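Local coordinates for protein ADP compounds hydrolase nudE (Escherichia coli, PDB 1VHZ) that hydrolyses ADP-ribose, NADH, Ap3A and Ap2A, using magnesium, as a homodimeric member of the Nudix family, at residues R151-D163 with L175-R187. Residues are numbered along the deposited sequence; the frame is centred on the assembly and turned at random.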
loop_
_atom_site.group_PDB
_atom_site.type_symbol
_atom_site.label_atom_id
_atom_site.label_comp_id
_atom_site.label_asym_id
_atom_site.label_seq_id
_atom_site.Cartn_x
_atom_site.Cartn_y
_atom_site.Cartn_z
ATOM N N ARG A 151 13.100 -7.951 17.900
ATOM C CA ARG A 151 12.659 -9.344 17.870
ATOM C C ARG A 151 11.212 -9.391 18.382
ATOM O O ARG A 151 10.924 -8.845 19.448
ATOM C CB ARG A 151 13.588 -10.227 18.710
ATOM C CG ARG A 151 14.810 -10.635 17.880
ATOM C CD ARG A 151 15.981 -11.047 18.762
ATOM N NE ARG A 151 16.735 -12.129 18.126
ATOM C CZ ARG A 151 17.435 -12.034 17.005
ATOM N NH1 ARG A 151 17.519 -10.889 16.337
ATOM N NH2 ARG A 151 18.058 -13.108 16.541
ATOM N N TRP A 152 10.318 -9.938 17.586
ATOM C CA TRP A 152 8.901 -9.997 17.910
ATOM C C TRP A 152 8.392 -11.428 17.809
ATOM O O TRP A 152 8.479 -12.039 16.745
ATOM C CB TRP A 152 8.133 -9.100 16.923
ATOM C CG TRP A 152 6.790 -8.694 17.450
ATOM C CD1 TRP A 152 5.651 -9.456 17.513
ATOM C CD2 TRP A 152 6.453 -7.402 17.969
ATOM N NE1 TRP A 152 4.621 -8.718 18.050
ATOM C CE2 TRP A 152 5.093 -7.448 18.331
ATOM C CE3 TRP A 152 7.173 -6.216 18.153
ATOM C CZ2 TRP A 152 4.442 -6.344 18.888
ATOM C CZ3 TRP A 152 6.534 -5.109 18.706
ATOM C CH2 TRP A 152 5.168 -5.203 19.071
ATOM N N PRO A 153 7.870 -11.947 18.912
ATOM C CA PRO A 153 7.414 -13.314 18.964
ATOM C C PRO A 153 6.279 -13.602 18.002
ATOM O O PRO A 153 5.292 -12.872 17.964
ATOM C CB PRO A 153 7.004 -13.545 20.403
ATOM C CG PRO A 153 7.204 -12.289 21.144
ATOM C CD PRO A 153 7.752 -11.250 20.210
ATOM N N LEU A 154 6.386 -14.731 17.302
ATOM C CA LEU A 154 5.364 -15.158 16.358
ATOM C C LEU A 154 4.021 -15.340 17.049
ATOM O O LEU A 154 2.967 -14.994 16.509
ATOM C CB LEU A 154 5.737 -16.531 15.746
ATOM C CG LEU A 154 6.865 -16.542 14.718
ATOM C CD1 LEU A 154 7.027 -17.946 14.128
ATOM C CD2 LEU A 154 6.607 -15.532 13.617
ATOM N N ALA A 155 4.075 -15.900 18.255
ATOM C CA ALA A 155 2.903 -16.160 19.069
ATOM C C ALA A 155 2.112 -14.896 19.364
ATOM O O ALA A 155 0.911 -14.988 19.636
ATOM C CB ALA A 155 3.302 -16.880 20.371
ATOM N N HIS A 156 2.711 -13.717 19.276
ATOM C CA HIS A 156 2.026 -12.452 19.496
ATOM C C HIS A 156 2.186 -11.520 18.302
ATOM O O HIS A 156 2.030 -10.295 18.409
ATOM C CB HIS A 156 2.576 -11.759 20.771
ATOM C CG HIS A 156 2.279 -12.622 21.973
ATOM N ND1 HIS A 156 0.995 -12.739 22.467
ATOM C CD2 HIS A 156 3.061 -13.458 22.695
ATOM C CE1 HIS A 156 1.010 -13.590 23.478
ATOM N NE2 HIS A 156 2.245 -14.036 23.643
ATOM N N MET A 157 2.409 -12.085 17.128
ATOM C CA MET A 157 2.589 -11.372 15.880
ATOM C C MET A 157 1.512 -10.292 15.636
ATOM O O MET A 157 1.817 -9.247 15.092
ATOM C CB MET A 157 2.366 -12.279 14.677
ATOM C CG MET A 157 3.313 -13.243 14.119
ATOM S SD MET A 157 2.418 -14.327 12.954
ATOM C CE MET A 157 2.842 -13.468 11.428
ATOM N N MET A 158 0.244 -10.690 15.794
ATOM C CA MET A 158 -0.877 -9.802 15.587
ATOM C C MET A 158 -0.853 -8.601 16.498
ATOM O O MET A 158 -1.481 -7.590 16.135
ATOM C CB MET A 158 -2.224 -10.552 15.623
ATOM C CG MET A 158 -2.313 -11.679 14.581
ATOM S SD MET A 158 -1.414 -11.370 13.032
ATOM C CE MET A 158 -2.500 -10.225 12.221
ATOM N N ASP A 159 -0.108 -8.578 17.615
ATOM C CA ASP A 159 -0.063 -7.365 18.441
ATOM C C ASP A 159 0.571 -6.207 17.667
ATOM O O ASP A 159 0.399 -5.033 18.056
ATOM C CB ASP A 159 0.714 -7.563 19.729
ATOM C CG ASP A 159 0.232 -8.651 20.649
ATOM O OD1 ASP A 159 -0.899 -9.142 20.469
ATOM O OD2 ASP A 159 0.994 -9.044 21.562
ATOM N N LEU A 160 1.322 -6.460 16.590
ATOM C CA LEU A 160 1.944 -5.382 15.823
ATOM C C LEU A 160 0.930 -4.380 15.278
ATOM O O LEU A 160 1.247 -3.207 15.044
ATOM C CB LEU A 160 2.786 -5.941 14.668
ATOM C CG LEU A 160 4.183 -6.473 15.057
ATOM C CD1 LEU A 160 4.715 -7.394 13.978
ATOM C CD2 LEU A 160 5.143 -5.312 15.323
ATOM N N LEU A 161 -0.319 -4.785 15.108
ATOM C CA LEU A 161 -1.425 -3.974 14.646
ATOM C C LEU A 161 -1.860 -2.922 15.656
ATOM O O LEU A 161 -2.762 -2.122 15.354
ATOM C CB LEU A 161 -2.629 -4.896 14.348
ATOM C CG LEU A 161 -2.829 -5.410 12.933
ATOM C CD1 LEU A 161 -1.619 -5.266 12.041
ATOM C CD2 LEU A 161 -3.357 -6.844 12.928
ATOM N N GLU A 162 -1.317 -2.951 16.873
ATOM C CA GLU A 162 -1.630 -1.953 17.886
ATOM C C GLU A 162 -0.555 -0.868 17.880
ATOM O O GLU A 162 -0.603 0.100 18.640
ATOM C CB GLU A 162 -1.779 -2.565 19.273
ATOM C CG GLU A 162 -3.017 -3.457 19.408
ATOM C CD GLU A 162 -4.301 -2.681 19.173
ATOM O OE1 GLU A 162 -5.323 -3.302 18.834
ATOM O OE2 GLU A 162 -4.312 -1.433 19.316
ATOM N N ASP A 163 0.459 -1.040 17.023
ATOM C CA ASP A 163 1.510 -0.017 16.933
ATOM C C ASP A 163 1.342 0.797 15.662
ATOM O O ASP A 163 1.608 0.315 14.556
ATOM C CB ASP A 163 2.901 -0.662 16.942
ATOM C CG ASP A 163 4.011 0.349 17.075
ATOM O OD1 ASP A 163 5.146 -0.079 17.384
ATOM O OD2 ASP A 163 3.783 1.569 16.888
ATOM N N LEU A 175 2.272 -9.138 7.091
ATOM C CA LEU A 175 2.014 -9.763 8.374
ATOM C C LEU A 175 0.948 -10.851 8.266
ATOM O O LEU A 175 1.173 -11.983 8.661
ATOM C CB LEU A 175 1.549 -8.685 9.369
ATOM C CG LEU A 175 1.314 -9.189 10.785
ATOM C CD1 LEU A 175 2.639 -9.557 11.447
ATOM C CD2 LEU A 175 0.523 -8.181 11.603
ATOM N N PHE A 176 -0.198 -10.521 7.683
ATOM C CA PHE A 176 -1.295 -11.459 7.491
ATOM C C PHE A 176 -0.933 -12.567 6.499
ATOM O O PHE A 176 -1.371 -13.702 6.685
ATOM C CB PHE A 176 -2.544 -10.710 6.987
ATOM C CG PHE A 176 -3.381 -10.035 8.039
ATOM C CD1 PHE A 176 -3.432 -8.661 8.132
ATOM C CD2 PHE A 176 -4.148 -10.788 8.928
ATOM C CE1 PHE A 176 -4.240 -8.027 9.069
ATOM C CE2 PHE A 176 -4.939 -10.162 9.880
ATOM C CZ PHE A 176 -4.991 -8.777 9.955
ATOM N N LEU A 177 -0.168 -12.287 5.450
ATOM C CA LEU A 177 0.206 -13.323 4.485
ATOM C C LEU A 177 1.157 -14.342 5.104
ATOM O O LEU A 177 1.024 -15.544 4.881
ATOM C CB LEU A 177 0.803 -12.715 3.210
ATOM C CG LEU A 177 -0.225 -11.983 2.319
ATOM C CD1 LEU A 177 0.478 -11.018 1.381
ATOM C CD2 LEU A 177 -1.109 -12.962 1.559
ATOM N N VAL A 178 2.094 -13.886 5.931
ATOM C CA VAL A 178 3.033 -14.790 6.595
ATOM C C VAL A 178 2.321 -15.660 7.616
ATOM O O VAL A 178 2.553 -16.864 7.770
ATOM C CB VAL A 178 4.164 -13.966 7.234
ATOM C CG1 VAL A 178 5.014 -14.859 8.138
ATOM C CG2 VAL A 178 5.026 -13.335 6.133
ATOM N N ARG A 179 1.392 -15.055 8.354
ATOM C CA ARG A 179 0.607 -15.811 9.340
ATOM C C ARG A 179 -0.199 -16.904 8.637
ATOM O O ARG A 179 -0.285 -18.013 9.161
ATOM C CB ARG A 179 -0.331 -14.858 10.058
ATOM C CG ARG A 179 -1.155 -15.529 11.195
ATOM C CD ARG A 179 -2.421 -14.717 11.237
ATOM N NE ARG A 179 -3.199 -14.619 12.432
ATOM C CZ ARG A 179 -4.466 -14.152 12.333
ATOM N NH1 ARG A 179 -5.215 -14.042 13.410
ATOM N NH2 ARG A 179 -4.933 -13.809 11.130
ATOM N N GLU A 180 -0.801 -16.598 7.478
ATOM C CA GLU A 180 -1.550 -17.614 6.747
ATOM C C GLU A 180 -0.599 -18.761 6.354
ATOM O O GLU A 180 -0.911 -19.923 6.544
ATOM C CB GLU A 180 -2.153 -17.106 5.449
ATOM C CG GLU A 180 -3.537 -16.624 5.372
ATOM C CD GLU A 180 -4.545 -17.109 6.374
ATOM O OE1 GLU A 180 -5.223 -18.119 6.118
ATOM O OE2 GLU A 180 -4.679 -16.458 7.437
ATOM N N TRP A 181 0.556 -18.364 5.811
ATOM C CA TRP A 181 1.553 -19.355 5.403
ATOM C C TRP A 181 2.013 -20.197 6.588
ATOM O O TRP A 181 2.184 -21.415 6.483
ATOM C CB TRP A 181 2.710 -18.626 4.741
ATOM C CG TRP A 181 3.859 -19.479 4.306
ATOM C CD1 TRP A 181 3.940 -20.263 3.186
ATOM C CD2 TRP A 181 5.119 -19.590 4.980
ATOM N NE1 TRP A 181 5.190 -20.849 3.128
ATOM C CE2 TRP A 181 5.930 -20.451 4.209
ATOM C CE3 TRP A 181 5.634 -19.031 6.157
ATOM C CZ2 TRP A 181 7.220 -20.801 4.595
ATOM C CZ3 TRP A 181 6.927 -19.374 6.533
ATOM C CH2 TRP A 181 7.702 -20.252 5.756
ATOM N N LEU A 182 2.247 -19.581 7.733
ATOM C CA LEU A 182 2.665 -20.288 8.948
ATOM C C LEU A 182 1.609 -21.319 9.365
ATOM O O LEU A 182 1.952 -22.400 9.843
ATOM C CB LEU A 182 2.904 -19.299 10.056
ATOM C CG LEU A 182 4.223 -18.971 10.690
ATOM C CD1 LEU A 182 5.444 -19.600 10.054
ATOM C CD2 LEU A 182 4.383 -17.440 10.786
ATOM N N LYS A 183 0.334 -21.016 9.169
ATOM C CA LYS A 183 -0.770 -21.914 9.466
ATOM C C LYS A 183 -0.676 -23.183 8.621
ATOM O O LYS A 183 -0.819 -24.298 9.118
ATOM C CB LYS A 183 -2.121 -21.245 9.188
ATOM C CG LYS A 183 -2.640 -20.375 10.310
ATOM C CD LYS A 183 -3.872 -19.578 9.907
ATOM C CE LYS A 183 -4.311 -18.641 11.031
ATOM N NZ LYS A 183 -5.349 -17.666 10.577
ATOM N N GLY A 184 -0.366 -23.011 7.340
ATOM C CA GLY A 184 -0.225 -24.121 6.411
ATOM C C GLY A 184 0.561 -25.268 7.035
ATOM O O GLY A 184 0.080 -26.399 7.105
ATOM N N GLN A 185 1.750 -24.961 7.530
ATOM C CA GLN A 185 2.629 -25.923 8.171
ATOM C C GLN A 185 2.390 -26.031 9.669
ATOM O O GLN A 185 3.079 -26.762 10.383
ATOM C CB GLN A 185 4.081 -25.518 7.882
ATOM C CG GLN A 185 4.266 -24.021 7.726
ATOM C CD GLN A 185 5.555 -23.632 7.044
ATOM O OE1 GLN A 185 5.865 -24.064 5.929
ATOM N NE2 GLN A 185 6.328 -22.796 7.723
ATOM N N GLY A 186 1.426 -25.285 10.189
ATOM C CA GLY A 186 1.053 -25.257 11.577
ATOM C C GLY A 186 2.164 -24.850 12.527
ATOM O O GLY A 186 2.272 -25.417 13.624
ATOM N N ARG A 187 2.953 -23.838 12.170
ATOM C CA ARG A 187 4.054 -23.402 13.018
ATOM C C ARG A 187 4.083 -21.901 13.234
ATOM O O ARG A 187 4.022 -21.401 14.357
ATOM C CB ARG A 187 5.390 -23.845 12.402
ATOM C CG ARG A 187 5.752 -23.088 11.131
ATOM C CD ARG A 187 7.211 -23.233 10.780
ATOM N NE ARG A 187 8.097 -22.211 11.248
ATOM C CZ ARG A 187 8.225 -21.617 12.412
ATOM N NH1 ARG A 187 9.164 -20.684 12.581
ATOM N NH2 ARG A 187 7.443 -21.888 13.447
#
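The backbone O of His-156 takes two bonds, from opposite faces of its carbonyl plane. Trp-152 NE1 donates to His-156 O at 3.1 Å, with that oxygen in the plane of the indole but NE1 well above the carbonyl plane. Asp-159 N supplies the second bond. The indole, thus fixed, lies against Leu-160 CD2, which sits over the centre of one ring face.

From this turn, side chains reach helix 169-184. Met-157 bends at chi3 (97°), which brings its CE to 3.6 Å from Leu-175 O and against Arg-179 CB. The two methyls of Leu-175 lie among Met-157, Met-158, Leu-160 and Leu-161. Its CD1 meets Leu-160 CD1 at 3.9 Å, and its CD2 meets Leu-161 CD1 at 3.6 Å. Met-158 is bent at chi2 and chi3, and its CE lies over one face of the Phe-176 ring, 3.7 Å from the centroid. This is a CH-pi contact, with the sulfur standing obliquely in a Met-aromatic contact.

Met-158 CG lies over a face of the Arg-179 guanidinium, 3.7 Å from NE. Arg-179 NH2 forms a salt bridge with Glu-180 of the second subunit. An alanine here removes the guanidinium, which would probably leave that glutamate without this cross-subunit partner and open a gap beside Met-158 CG. Farther along, Leu-154 CD2 touches Leu-182 CD2 at 4.1 Å.

Far from the substrate pocket, this mostly apolar packing joins the 3-10 segment after strand 149-153 to the C-terminal helix of the Nudix fold, whose residues Phe-176, Arg-179 and Glu-180 also meet the second subunit of the homodimer.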